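Local coordinates for protein acyl-CoA thioester hydrolase HI0827 (PDB 3BJK) that probably hydrolyses the thioester bond of a broad range of acyl-coenzyme A substrates, working as a hexameric hotdog-fold enzyme built as a trimer of dimers, at residues Gly35-Ile38 and Met39-Ala43. The protein carries 1 engineered substitution. Residues are numbered along the deposited sequence; the frame is centred on the assembly and turned at random.
Sequences GGWI and MSQMA. Engineered in segment 39-43: Ala43 (natural residue Asp).
Trp37 and Gln41 meet one turn apart at the start of helix 35-54, the long helix that the antiparallel sheet of the hotdog fold wraps around. Gln41 CG sits over one face of the indole: it lies 3.6 Å from the centroid of the six-membered ring of Trp37 and 7° off the ring normal, a CH-pi contact. A bend at chi2 (-67°) turns the Gln41 amide nearly parallel to the indole, above the CZ2 side of the ring, the two planes being 10° apart, and CD comes 3.7 Å from Trp37 CZ2. This pair is partly exposed and borders strand 15-21, through Leu18 and Thr20.

The more buried side packs on strands 111-123 and 58-68. Ile38 and Met42, both buried, run side by side in the same direction but only just touch each other, with Ile38 CG2 and Met42 CE 4.2 Å apart; they are packed mainly by their surroundings, and both rest on Thr115 of strand 111-123. Met39 is buried too, reaching Met66 and Phe68, and its bend at chi3 brings CE to 3.7 Å from Gly36 CA.

Regular i to i+4 bonds join the turns, among them Met42 N to Ile38 O at 3.0 Å. Ser40 is partly exposed, beside a second subunit, where its side chain approaches a bound ethanediol, probably from the crystallisation liquor, and packs on Gly36 of that subunit. The engineered Ala43 packs on Met39 of the same neighbour. Gly36 O accepts two hydrogen bonds from Ser40, N at 3.1 Å and OG at 3.0 Å, arriving from opposite faces of its carbonyl plane.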
ATOM      1  N   GLY C  35      14.907  -3.156   2.901  1.00 31.50           N
ATOM      2  CA  GLY C  35      15.447  -2.695   4.199  1.00 30.62           C
ATOM      3  C   GLY C  35      14.525  -1.734   4.933  1.00 31.00           C
ATOM      4  O   GLY C  35      14.418  -1.780   6.140  1.00 31.62           O
ATOM      5  N   GLY C  36      13.851  -0.872   4.182  1.00 30.75           N
ATOM      6  CA  GLY C  36      12.839   0.057   4.721  1.00 31.21           C
ATOM      7  C   GLY C  36      11.701  -0.624   5.442  1.00 30.51           C
ATOM      8  O   GLY C  36      11.232  -0.139   6.464  1.00 31.36           O
ATOM      9  N   TRP C  37      11.263  -1.770   4.927  1.00 31.44           N
ATOM     10  CA  TRP C  37      10.196  -2.528   5.557  1.00 30.72           C
ATOM     11  C   TRP C  37      10.726  -3.098   6.871  1.00 30.80           C
ATOM     12  O   TRP C  37      10.005  -3.086   7.858  1.00 29.78           O
ATOM     13  CB  TRP C  37       9.670  -3.633   4.620  1.00 31.36           C
ATOM     14  CG  TRP C  37       8.577  -4.506   5.236  1.00 32.37           C
ATOM     15  CD1 TRP C  37       7.252  -4.263   5.238  1.00 30.98           C
ATOM     16  CD2 TRP C  37       8.766  -5.751   5.987  1.00 30.43           C
ATOM     17  NE1 TRP C  37       6.586  -5.272   5.908  1.00 31.69           N
ATOM     18  CE2 TRP C  37       7.489  -6.213   6.343  1.00 29.64           C
ATOM     19  CE3 TRP C  37       9.889  -6.512   6.352  1.00 31.29           C
ATOM     20  CZ2 TRP C  37       7.285  -7.394   7.072  1.00 32.89           C
ATOM     21  CZ3 TRP C  37       9.694  -7.705   7.034  1.00 31.54           C
ATOM     22  CH2 TRP C  37       8.383  -8.144   7.393  1.00 31.63           C
ATOM     23  N   ILE C  38      11.954  -3.618   6.859  1.00 31.10           N
ATOM     24  CA  ILE C  38      12.577  -4.212   8.063  1.00 32.18           C
ATOM     25  C   ILE C  38      12.684  -3.133   9.163  1.00 33.34           C
ATOM     26  O   ILE C  38      12.279  -3.346  10.292  1.00 31.81           O
ATOM     27  CB  ILE C  38      14.001  -4.863   7.782  1.00 31.79           C
ATOM     28  CG1 ILE C  38      13.914  -5.908   6.668  1.00 33.22           C
ATOM     29  CG2 ILE C  38      14.597  -5.440   9.083  1.00 31.54           C
ATOM     30  CD1 ILE C  38      15.257  -6.496   6.186  1.00 33.21           C
ATOM     31  N   MET C  39      13.215  -1.962   8.793  1.00 33.57           N
ATOM     32  CA  MET C  39      13.307  -0.815   9.721  1.00 33.80           C
ATOM     33  C   MET C  39      11.969  -0.425  10.350  1.00 32.24           C
ATOM     34  O   MET C  39      11.913  -0.139  11.578  1.00 31.37           O
ATOM     35  CB  MET C  39      13.912   0.381   8.988  1.00 34.12           C
ATOM     36  CG  MET C  39      15.358   0.149   8.561  1.00 34.02           C
ATOM     37  SD  MET C  39      16.218   1.635   7.983  1.00 35.68           S
ATOM     38  CE  MET C  39      15.652   1.806   6.396  1.00 32.95           C
ATOM     39  N   SER C  40      10.908  -0.399   9.524  1.00 32.23           N
ATOM     40  CA  SER C  40       9.543  -0.107   9.961  1.00 32.82           C
ATOM     41  C   SER C  40       9.039  -1.122  10.948  1.00 32.57           C
ATOM     42  O   SER C  40       8.430  -0.736  11.963  1.00 31.43           O
ATOM     43  CB  SER C  40       8.573  -0.058   8.784  1.00 32.58           C
ATOM     44  OG  SER C  40       8.883   1.005   7.943  1.00 37.92           O
ATOM     45  N   GLN C  41       9.291  -2.420  10.671  1.00 32.06           N
ATOM     46  CA  GLN C  41       8.908  -3.513  11.607  1.00 31.59           C
ATOM     47  C   GLN C  41       9.622  -3.317  12.949  1.00 31.11           C
ATOM     48  O   GLN C  41       9.012  -3.373  14.000  1.00 31.73           O
ATOM     49  CB  GLN C  41       9.277  -4.905  11.017  1.00 31.81           C
ATOM     50  CG  GLN C  41       8.410  -5.331   9.917  1.00 33.60           C
ATOM     51  CD  GLN C  41       6.971  -5.616  10.342  1.00 36.65           C
ATOM     52  OE1 GLN C  41       6.111  -4.917   9.920  1.00 37.14           O
ATOM     53  NE2 GLN C  41       6.729  -6.603  11.235  1.00 37.47           N
ATOM     54  N   MET C  42      10.924  -3.064  12.920  1.00 31.91           N
ATOM     55  CA  MET C  42      11.699  -2.790  14.160  1.00 32.49           C
ATOM     56  C   MET C  42      11.152  -1.600  14.895  1.00 32.33           C
ATOM     57  O   MET C  42      10.981  -1.678  16.089  1.00 32.55           O
ATOM     58  CB  MET C  42      13.176  -2.590  13.865  1.00 31.73           C
ATOM     59  CG  MET C  42      13.881  -3.865  13.301  1.00 33.40           C
ATOM     60  SD  MET C  42      15.679  -3.760  13.273  1.00 36.94           S
ATOM     61  CE  MET C  42      15.912  -2.657  11.918  1.00 39.70           C
ATOM     62  N   ALA C  43      10.826  -0.528  14.153  1.00 33.14           N
ATOM     63  CA  ALA C  43      10.251   0.684  14.727  1.00 33.33           C
ATOM     64  C   ALA C  43       8.906   0.464  15.431  1.00 34.22           C
ATOM     65  O   ALA C  43       8.658   0.990  16.583  1.00 33.12           O
ATOM     66  CB  ALA C  43      10.075   1.707  13.648  1.00 33.39           C
TER